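Local coordinates for glycerol-3-phosphate dehydrogenase [NAD(+)] 1 (Saccharomyces cerevisiae, PDB 4FGW), which reversibly reduces dihydroxyacetone phosphate to sn-glycerol 3-phosphate with NADH, driving the glycerol production that protects yeast cells under hyperosmotic stress, at residues L130-I133 / C134-K138; I184-E187 / V188-H192; I277-G280 / Q281-P285; A315-M318 / A319-K323. All blocks are in the same frame, centred on the assembly; numbering follows the deposited sequence.

Contact 1 of 4, residues L130-I133 / C134-K138; sequences LPRI and CSQLK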
loop_
_atom_site.group_PDB
_atom_site.type_symbol
_atom_site.label_atom_id
_atom_site.label_comp_id
_atom_site.label_asym_id
_atom_site.label_seq_id
_atom_site.Cartn_x
_atom_site.Cartn_y
_atom_site.Cartn_z
ATOM N N LEU A 130 0.586 25.289 -18.565
ATOM C CA LEU A 130 0.672 24.399 -19.724
ATOM C C LEU A 130 0.042 25.005 -20.994
ATOM O O LEU A 130 0.725 25.000 -22.020
ATOM C CB LEU A 130 0.139 22.988 -19.420
ATOM C CG LEU A 130 0.510 21.892 -20.432
ATOM C CD1 LEU A 130 2.015 21.632 -20.449
ATOM C CD2 LEU A 130 -0.223 20.613 -20.127
ATOM N N PRO A 131 -1.189 25.596 -20.962
ATOM C CA PRO A 131 -1.728 26.223 -22.185
ATOM C C PRO A 131 -0.871 27.374 -22.730
ATOM O O PRO A 131 -0.827 27.548 -23.946
ATOM C CB PRO A 131 -3.113 26.724 -21.749
ATOM C CG PRO A 131 -3.466 25.872 -20.570
ATOM C CD PRO A 131 -2.162 25.702 -19.854
ATOM N N ARG A 132 -0.184 28.144 -21.844
ATOM C CA ARG A 132 0.698 29.255 -22.234
ATOM C C ARG A 132 1.935 28.741 -22.972
ATOM O O ARG A 132 2.236 29.215 -24.073
ATOM C CB ARG A 132 1.123 30.107 -21.017
ATOM C CG ARG A 132 2.126 31.189 -21.396
ATOM C CD ARG A 132 2.698 31.982 -20.255
ATOM N NE ARG A 132 3.731 32.883 -20.766
ATOM C CZ ARG A 132 4.004 34.086 -20.270
ATOM N NH1 ARG A 132 3.327 34.553 -19.228
ATOM N NH2 ARG A 132 4.961 34.832 -20.811
ATOM N N ILE A 133 2.656 27.795 -22.334
ATOM C CA ILE A 133 3.880 27.157 -22.823
ATOM C C ILE A 133 3.662 26.486 -24.185
ATOM O O ILE A 133 4.469 26.690 -25.093
ATOM C CB ILE A 133 4.503 26.231 -21.711
ATOM C CG1 ILE A 133 5.502 27.008 -20.825
ATOM C CG2 ILE A 133 5.196 24.997 -22.280
ATOM C CD1 ILE A 133 4.928 28.110 -19.867
ATOM N N CYS A 134 2.538 25.757 -24.338
ATOM C CA CYS A 134 2.165 25.071 -25.575
ATOM C C CYS A 134 1.863 26.023 -26.714
ATOM O O CYS A 134 2.345 25.799 -27.823
ATOM C CB CYS A 134 1.013 24.106 -25.329
ATOM S SG CYS A 134 1.488 22.630 -24.410
ATOM N N SER A 135 1.080 27.088 -26.442
ATOM C CA SER A 135 0.708 28.121 -27.414
ATOM C C SER A 135 1.937 28.892 -27.900
ATOM O O SER A 135 1.990 29.290 -29.067
ATOM C CB SER A 135 -0.305 29.082 -26.807
ATOM O OG SER A 135 -0.894 29.910 -27.796
ATOM N N GLN A 136 2.933 29.024 -27.040
ATOM C CA GLN A 136 4.173 29.696 -27.370
ATOM C C GLN A 136 5.190 28.836 -28.037
ATOM O O GLN A 136 6.100 29.328 -28.657
ATOM C CB GLN A 136 4.821 30.200 -26.120
ATOM C CG GLN A 136 3.898 30.929 -25.276
ATOM C CD GLN A 136 4.350 32.321 -25.093
ATOM O OE1 GLN A 136 4.520 32.777 -23.973
ATOM N NE2 GLN A 136 4.581 33.016 -26.197
ATOM N N LEU A 137 5.079 27.542 -27.846
ATOM C CA LEU A 137 5.972 26.595 -28.514
ATOM C C LEU A 137 5.464 26.136 -29.887
ATOM O O LEU A 137 6.263 25.628 -30.676
ATOM C CB LEU A 137 6.338 25.401 -27.614
ATOM C CG LEU A 137 7.313 25.663 -26.457
ATOM C CD1 LEU A 137 7.391 24.459 -25.547
ATOM C CD2 LEU A 137 8.710 26.027 -26.956
ATOM N N LYS A 138 4.153 26.327 -30.181
ATOM C CA LYS A 138 3.534 25.951 -31.460
ATOM C C LYS A 138 4.319 26.533 -32.641
ATOM O O LYS A 138 4.494 27.754 -32.731
ATOM C CB LYS A 138 2.071 26.431 -31.531
ATOM C CG LYS A 138 1.057 25.457 -30.956
ATOM C CD LYS A 138 -0.282 25.579 -31.675
ATOM C CE LYS A 138 -1.327 24.670 -31.079
ATOM N NZ LYS A 138 -2.593 24.691 -31.850
#
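Leu130 and Ile133 meet Cys134 and Leu137 one turn further on in an i to i+4 contact along the short helix 130-137, in the nucleotide-binding domain. The turn is held by backbone bonds, Cys134 N to Leu130 O at 3.0 Å and Ser135 N to Pro131 O at 3.2 Å; toward the C-terminal end Leu137 N to Ile133 O is weak, its N-H...O angle down to 130°. On the buried side, CD1 of Leu130 rests 4.1 Å from SG of Cys134. Ile133 and Leu137 run side by side in the same direction, CG2 of the first 4.0 Å from CD1 of the second, and both lean on Phe123. This helix is the crossover of a beta-alpha-beta unit between strands 120-123 and 146-149 of the Rossmann-type sheet, and Leu130 also packs on Tyr167 and Ile168 of helix 164-172. The outer side is polar. With CG trans to the backbone N (chi1 175°) and the chain extended as far as NE, Arg132 reaches out over the surface, where NE makes a weak 3.3 Å bond to OE1 of Gln136; the guanidinium and amide planes stand 41° apart. Arg132 also touches Phe73, which probably binds NAD(+).

Contact 2 of 4, residues I184-E187 / V188-H192; sequences IATE and VAQEH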
loop_
_atom_site.group_PDB
_atom_site.type_symbol
_atom_site.label_atom_id
_atom_site.label_comp_id
_atom_site.label_asym_id
_atom_site.label_seq_id
_atom_site.Cartn_x
_atom_site.Cartn_y
_atom_site.Cartn_z
ATOM N N ILE A 184 9.038 14.084 -3.527
ATOM C CA ILE A 184 8.925 15.526 -3.254
ATOM C C ILE A 184 10.233 16.145 -3.784
ATOM O O ILE A 184 11.313 15.608 -3.511
ATOM C CB ILE A 184 8.747 15.789 -1.716
ATOM C CG1 ILE A 184 7.445 15.187 -1.182
ATOM C CG2 ILE A 184 8.781 17.266 -1.401
ATOM C CD1 ILE A 184 7.432 14.830 0.363
ATOM N N ALA A 185 10.137 17.263 -4.527
ATOM C CA ALA A 185 11.279 17.986 -5.091
ATOM C C ALA A 185 12.398 18.224 -4.072
ATOM O O ALA A 185 13.551 17.915 -4.355
ATOM C CB ALA A 185 10.816 19.307 -5.675
ATOM N N THR A 186 12.033 18.725 -2.877
ATOM C CA THR A 186 12.911 19.029 -1.739
ATOM C C THR A 186 13.789 17.843 -1.314
ATOM O O THR A 186 14.976 18.029 -1.063
ATOM C CB THR A 186 12.060 19.658 -0.617
ATOM O OG1 THR A 186 11.739 20.993 -1.020
ATOM C CG2 THR A 186 12.760 19.687 0.740
ATOM N N GLU A 187 13.210 16.639 -1.255
ATOM C CA GLU A 187 13.930 15.427 -0.867
ATOM C C GLU A 187 14.838 14.907 -1.977
ATOM O O GLU A 187 15.974 14.528 -1.686
ATOM C CB GLU A 187 12.969 14.339 -0.362
ATOM C CG GLU A 187 12.337 14.678 0.977
ATOM C CD GLU A 187 11.893 13.461 1.759
ATOM O OE1 GLU A 187 12.557 13.132 2.771
ATOM O OE2 GLU A 187 10.904 12.815 1.341
ATOM N N VAL A 188 14.345 14.895 -3.242
ATOM C CA VAL A 188 15.125 14.457 -4.413
ATOM C C VAL A 188 16.361 15.366 -4.569
ATOM O O VAL A 188 17.456 14.857 -4.817
ATOM C CB VAL A 188 14.296 14.370 -5.737
ATOM C CG1 VAL A 188 15.144 13.846 -6.898
ATOM C CG2 VAL A 188 13.045 13.521 -5.570
ATOM N N ALA A 189 16.180 16.702 -4.386
ATOM C CA ALA A 189 17.247 17.714 -4.468
ATOM C C ALA A 189 18.306 17.483 -3.394
ATOM O O ALA A 189 19.491 17.523 -3.698
ATOM C CB ALA A 189 16.661 19.115 -4.340
ATOM N N GLN A 190 17.868 17.169 -2.156
ATOM C CA GLN A 190 18.728 16.870 -1.010
ATOM C C GLN A 190 19.393 15.493 -1.148
ATOM O O GLN A 190 20.178 15.096 -0.282
ATOM C CB GLN A 190 17.910 16.916 0.284
ATOM C CG GLN A 190 17.767 18.301 0.874
ATOM C CD GLN A 190 17.019 18.232 2.178
ATOM O OE1 GLN A 190 17.613 18.108 3.254
ATOM N NE2 GLN A 190 15.699 18.301 2.111
ATOM N N GLU A 191 19.053 14.759 -2.223
ATOM C CA GLU A 191 19.537 13.414 -2.542
ATOM C C GLU A 191 19.084 12.363 -1.525
ATOM O O GLU A 191 19.782 11.372 -1.293
ATOM C CB GLU A 191 21.049 13.384 -2.845
ATOM C CG GLU A 191 21.427 14.245 -4.038
ATOM C CD GLU A 191 22.878 14.231 -4.478
ATOM O OE1 GLU A 191 23.707 13.559 -3.821
ATOM O OE2 GLU A 191 23.185 14.901 -5.490
ATOM N N HIS A 192 17.896 12.588 -0.924
ATOM C CA HIS A 192 17.256 11.652 0.000
ATOM C C HIS A 192 16.604 10.591 -0.883
ATOM O O HIS A 192 15.858 10.935 -1.806
ATOM C CB HIS A 192 16.197 12.357 0.867
ATOM C CG HIS A 192 16.737 13.290 1.909
ATOM N ND1 HIS A 192 18.082 13.622 1.970
ATOM C CD2 HIS A 192 16.080 13.956 2.887
ATOM C CE1 HIS A 192 18.197 14.466 2.983
ATOM N NE2 HIS A 192 17.020 14.692 3.567
#
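Gln190 grips Thr186 O twice. Its backbone N donates from 3.2 Å, and its side-chain NE2 comes back to the same oxygen from 3.3 Å, on the other face of the carbonyl plane. The NE2 donor stands far above that plane, 63° out of it, while the oxygen lies close to the plane of the amide. CG of Gln190 lies beside the backbone N, opposite the carbonyl carbon, and the chain then runs extended, so that the amide lies alongside Thr186, whose CG2 sits 3.5 Å from NE2. Beside this pair, His192 N binds Glu187 O at 2.8 Å, and the two side chains cross at about a right angle: OE1 of Glu187 meets the ring at its edge, 3.6 Å from CD2, with carboxylate and ring planes 80° apart. CB of Gln190 lies over one face of the same ring.

Behind these contacts is the single regular turn of helix 185-189, with Val188 N bonded to Ile184 O at 3.1 Å and Ala189 N to Ala185 O at 2.9 Å. Val188 and Ala189 pack on Thr48 of helix 44-59, Glu191 forms a salt bridge with Lys51, and Glu187 touches Trp260 of the second subunit. Ala185, whose methyl group touches Trp45, probably belongs to the NAD(+) site. At the far end Glu191 takes a positive phi of 65°, and the chain bonds back twice into the last turn, closing the helix with a Schellman motif.

Contact 3 of 4, residues I277-G280 / Q281-P285; sequences IRFG and QMFFP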
loop_
_atom_site.group_PDB
_atom_site.type_symbol
_atom_site.label_atom_id
_atom_site.label_comp_id
_atom_site.label_asym_id
_atom_site.label_seq_id
_atom_site.Cartn_x
_atom_site.Cartn_y
_atom_site.Cartn_z
ATOM N N ILE A 277 -7.701 1.532 -9.903
ATOM C CA ILE A 277 -7.545 0.503 -10.945
ATOM C C ILE A 277 -8.786 0.477 -11.839
ATOM O O ILE A 277 -8.663 0.533 -13.067
ATOM C CB ILE A 277 -7.244 -0.900 -10.322
ATOM C CG1 ILE A 277 -5.879 -0.905 -9.604
ATOM C CG2 ILE A 277 -7.336 -2.021 -11.374
ATOM C CD1 ILE A 277 -5.699 -1.951 -8.516
ATOM N N ARG A 278 -9.973 0.412 -11.210
ATOM C CA ARG A 278 -11.277 0.356 -11.860
ATOM C C ARG A 278 -11.495 1.581 -12.748
ATOM O O ARG A 278 -11.961 1.420 -13.872
ATOM C CB ARG A 278 -12.384 0.222 -10.802
ATOM C CG ARG A 278 -13.781 -0.063 -11.355
ATOM C CD ARG A 278 -14.811 -0.203 -10.246
ATOM N NE ARG A 278 -14.461 -1.275 -9.311
ATOM C CZ ARG A 278 -14.574 -1.189 -7.988
ATOM N NH1 ARG A 278 -15.051 -0.086 -7.425
ATOM N NH2 ARG A 278 -14.221 -2.209 -7.219
ATOM N N PHE A 279 -11.127 2.786 -12.257
ATOM C CA PHE A 279 -11.251 4.043 -12.992
ATOM C C PHE A 279 -10.352 4.043 -14.224
ATOM O O PHE A 279 -10.799 4.424 -15.310
ATOM C CB PHE A 279 -10.947 5.257 -12.088
ATOM C CG PHE A 279 -11.325 6.593 -12.688
ATOM C CD1 PHE A 279 -12.536 7.195 -12.375
ATOM C CD2 PHE A 279 -10.474 7.242 -13.579
ATOM C CE1 PHE A 279 -12.892 8.420 -12.946
ATOM C CE2 PHE A 279 -10.833 8.464 -14.150
ATOM C CZ PHE A 279 -12.035 9.048 -13.824
ATOM N N GLY A 280 -9.093 3.653 -14.032
ATOM C CA GLY A 280 -8.110 3.585 -15.103
ATOM C C GLY A 280 -8.535 2.688 -16.246
ATOM O O GLY A 280 -8.548 3.119 -17.396
ATOM N N GLN A 281 -8.936 1.453 -15.931
ATOM C CA GLN A 281 -9.340 0.457 -16.923
ATOM C C GLN A 281 -10.686 0.719 -17.583
ATOM O O GLN A 281 -10.922 0.236 -18.695
ATOM C CB GLN A 281 -9.269 -0.948 -16.331
ATOM C CG GLN A 281 -7.866 -1.304 -15.857
ATOM C CD GLN A 281 -7.743 -2.766 -15.591
ATOM O OE1 GLN A 281 -8.447 -3.332 -14.743
ATOM N NE2 GLN A 281 -6.837 -3.405 -16.313
ATOM N N MET A 282 -11.562 1.482 -16.911
ATOM C CA MET A 282 -12.876 1.859 -17.431
ATOM C C MET A 282 -12.740 2.994 -18.455
ATOM O O MET A 282 -13.381 2.943 -19.502
ATOM C CB MET A 282 -13.799 2.290 -16.277
ATOM C CG MET A 282 -15.258 2.419 -16.661
ATOM S SD MET A 282 -16.303 2.940 -15.276
ATOM C CE MET A 282 -16.365 1.414 -14.308
ATOM N N PHE A 283 -11.908 4.007 -18.148
ATOM C CA PHE A 283 -11.721 5.196 -18.978
ATOM C C PHE A 283 -10.448 5.251 -19.818
ATOM O O PHE A 283 -10.394 6.011 -20.786
ATOM C CB PHE A 283 -11.916 6.473 -18.138
ATOM C CG PHE A 283 -13.254 6.495 -17.432
ATOM C CD1 PHE A 283 -13.340 6.282 -16.061
ATOM C CD2 PHE A 283 -14.436 6.651 -18.150
ATOM C CE1 PHE A 283 -14.582 6.262 -15.416
ATOM C CE2 PHE A 283 -15.672 6.623 -17.506
ATOM C CZ PHE A 283 -15.738 6.443 -16.143
ATOM N N PHE A 284 -9.485 4.383 -19.539
ATOM C CA PHE A 284 -8.279 4.263 -20.358
ATOM C C PHE A 284 -7.883 2.807 -20.572
ATOM O O PHE A 284 -6.734 2.438 -20.474
ATOM C CB PHE A 284 -7.119 5.000 -19.719
ATOM C CG PHE A 284 -7.347 6.460 -19.551
ATOM C CD1 PHE A 284 -6.750 7.361 -20.393
ATOM C CD2 PHE A 284 -8.141 6.933 -18.542
ATOM C CE1 PHE A 284 -6.949 8.695 -20.237
ATOM C CE2 PHE A 284 -8.337 8.265 -18.390
ATOM C CZ PHE A 284 -7.739 9.147 -19.239
ATOM N N PRO A 285 -8.868 1.994 -20.877
ATOM C CA PRO A 285 -8.722 0.554 -21.048
ATOM C C PRO A 285 -7.395 0.035 -21.556
ATOM O O PRO A 285 -7.194 -1.154 -21.444
ATOM C CB PRO A 285 -9.808 0.225 -22.073
ATOM C CG PRO A 285 -10.658 1.448 -22.159
ATOM C CD PRO A 285 -9.748 2.565 -21.895
#
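Four successive i to i+4 bonds carry helix 261-283 to its end, running from Gln281 N to Ile277 O at 3.0 Å through to Phe284 N to Gly280 O at 2.7 Å, the last with an N-H...O angle of 138°. Phe279 and Phe283 form the main side-chain contact, an edge-to-face pair with centroids 4.7 Å apart and planes inclined at 53°. The edge belongs to Phe283: its CD1 stands over the centre of the Phe279 ring, and its CE1 comes 3.7 Å from CE1 of Phe279. Different chi1 values bring the rings together, CG of Phe279 lying trans to its own N (-168°) and swinging forward along the helix, while CG of Phe283 lies trans to its carbonyl carbon and swings back.

The pair belongs to the all-helical C-terminal domain: Phe279 packs on Leu244 of helix 235-257 and Val347 of helix 340-354, and Phe283 meets the ring of Trp350 on the latter helix. Met282 places CG over one face of the Phe283 ring, and its CE runs on to 4.2 Å from CG of Arg278, beside which it lies. The guanidinium of Arg278 is held by Asp359 O. On the side of the helix away from the two phenylalanines, Gln281 lies along Ile277, its OE1 3.8 Å from CG2. Ile277 also touches Tyr293 of the second subunit.

Contact 4 of 4, residues A315-M318 / A319-K323; sequences ARLM and ATSGK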
loop_
_atom_site.group_PDB
_atom_site.type_symbol
_atom_site.label_atom_id
_atom_site.label_comp_id
_atom_site.label_asym_id
_atom_site.label_seq_id
_atom_site.Cartn_x
_atom_site.Cartn_y
_atom_site.Cartn_z
ATOM N N ALA A 315 -8.659 16.579 6.068
ATOM C CA ALA A 315 -9.680 15.570 6.322
ATOM C C ALA A 315 -9.710 15.129 7.785
ATOM O O ALA A 315 -10.788 14.914 8.340
ATOM C CB ALA A 315 -9.445 14.382 5.419
ATOM N N ARG A 316 -8.522 15.010 8.403
ATOM C CA ARG A 316 -8.321 14.637 9.805
ATOM C C ARG A 316 -8.911 15.724 10.729
ATOM O O ARG A 316 -9.592 15.396 11.702
ATOM C CB ARG A 316 -6.819 14.440 10.071
ATOM C CG ARG A 316 -6.508 13.368 11.087
ATOM C CD ARG A 316 -5.023 13.297 11.376
ATOM N NE ARG A 316 -4.288 12.514 10.380
ATOM C CZ ARG A 316 -3.202 12.942 9.739
ATOM N NH1 ARG A 316 -2.722 14.160 9.969
ATOM N NH2 ARG A 316 -2.588 12.156 8.863
ATOM N N LEU A 317 -8.683 17.013 10.393
ATOM C CA LEU A 317 -9.204 18.149 11.150
ATOM C C LEU A 317 -10.724 18.242 11.014
ATOM O O LEU A 317 -11.391 18.504 12.014
ATOM C CB LEU A 317 -8.509 19.469 10.764
ATOM C CG LEU A 317 -8.854 20.703 11.626
ATOM C CD1 LEU A 317 -8.427 20.529 13.090
ATOM C CD2 LEU A 317 -8.249 21.954 11.047
ATOM N N MET A 318 -11.270 17.966 9.800
ATOM C CA MET A 318 -12.716 17.943 9.525
ATOM C C MET A 318 -13.418 16.981 10.498
ATOM O O MET A 318 -14.502 17.281 10.993
ATOM C CB MET A 318 -12.980 17.476 8.087
ATOM C CG MET A 318 -12.868 18.555 7.047
ATOM S SD MET A 318 -12.889 17.856 5.374
ATOM C CE MET A 318 -14.618 17.451 5.190
ATOM N N ALA A 319 -12.780 15.834 10.770
ATOM C CA ALA A 319 -13.276 14.811 11.687
ATOM C C ALA A 319 -13.086 15.230 13.160
ATOM O O ALA A 319 -13.984 15.014 13.976
ATOM C CB ALA A 319 -12.571 13.493 11.409
ATOM N N THR A 320 -11.925 15.847 13.481
ATOM C CA THR A 320 -11.537 16.333 14.812
ATOM C C THR A 320 -12.456 17.474 15.295
ATOM O O THR A 320 -13.013 17.391 16.391
ATOM C CB THR A 320 -10.032 16.714 14.800
ATOM O OG1 THR A 320 -9.251 15.520 14.797
ATOM C CG2 THR A 320 -9.612 17.591 15.984
ATOM N N SER A 321 -12.599 18.528 14.473
ATOM C CA SER A 321 -13.385 19.713 14.774
ATOM C C SER A 321 -14.865 19.588 14.405
ATOM O O SER A 321 -15.723 19.657 15.287
ATOM C CB SER A 321 -12.766 20.937 14.105
ATOM O OG SER A 321 -12.725 20.780 12.695
ATOM N N GLY A 322 -15.141 19.421 13.114
ATOM C CA GLY A 322 -16.494 19.351 12.576
ATOM C C GLY A 322 -16.761 20.484 11.606
ATOM O O GLY A 322 -17.918 20.775 11.291
ATOM N N LYS A 323 -15.700 21.207 11.288
ATOM C CA LYS A 323 -15.809 22.367 10.434
ATOM C C LYS A 323 -15.819 21.841 9.048
ATOM O O LYS A 323 -15.563 20.682 8.842
ATOM C CB LYS A 323 -14.619 23.295 10.607
ATOM C CG LYS A 323 -14.412 23.784 12.006
ATOM C CD LYS A 323 -12.989 24.217 12.216
ATOM C CE LYS A 323 -12.822 24.790 13.586
ATOM N NZ LYS A 323 -14.140 24.846 14.245
#
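Hydrogen bonds dominate where Arg316 and Leu317 meet Thr320 and Ser321, since each of the two carbonyl oxygens takes a backbone N-H and a hydroxyl from one residue a turn ahead. Arg316 O accepts Thr320 N at 3.0 Å and Thr320 OG1 at 3.1 Å, the hydroxyl standing well above the carbonyl plane. Leu317 O is held more closely, by Ser321 N and Ser321 OG, both at 2.7 Å. The N-H...O bond from Ser321 N is almost straight, 176°, while the hydroxyl approaches from 47° out of the plane. With chi1 at 60°, Ser321 OG sits between its own N and carbonyl carbon, a position from which it also accepts a weak bond from Lys323 N.

Carbon packs against the hydroxyl too, CG of Leu317 lying 4.0 Å from Ser321 OG. The apolar contacts face neighbouring helices: Leu317 packs on Cys328 and Leu332 of helix 325-333, and on the buried side Met318 and Ala315 both lean on Phe254 of helix 235-257. The guanidinium of Arg316 forms a salt bridge with Glu256 of helix 235-257.

Gly322 leaves the helix with a positive phi, its CA 3.3 Å from Met318 O in a CA-H...O contact. Helix 310-320 starts at Arg310, probably a substrate and NAD(+) ligand, and Asn311, probably a substrate ligand; it finishes with hydroxyls folded back onto its carbonyls and a glycine that turns the chain toward helix 325-333.

Overall arrangement
All four contacts are turns within a single helix, and all four run off its C-terminal end; contacts 1 and 2 take in the whole of a short helix, contacts 3 and 4 the last turns of longer ones. Contacts 1 and 2 belong to the nucleotide-binding domain, their centres 28 Å apart; contacts 3 and 4 belong to the helical C-terminal domain, 32 Å apart. None touches another. Each is partly buried, but the chemistry differs: contact 3 is aromatic, contact 1 splits into an apolar inner side and a polar outer one, and contacts 2 and 4 rely on side chains bonding back to carbonyls, by an amide and by hydroxyls. Helix 235-257 backs both 3 and 4, whereas 2 and 3 touch the second subunit.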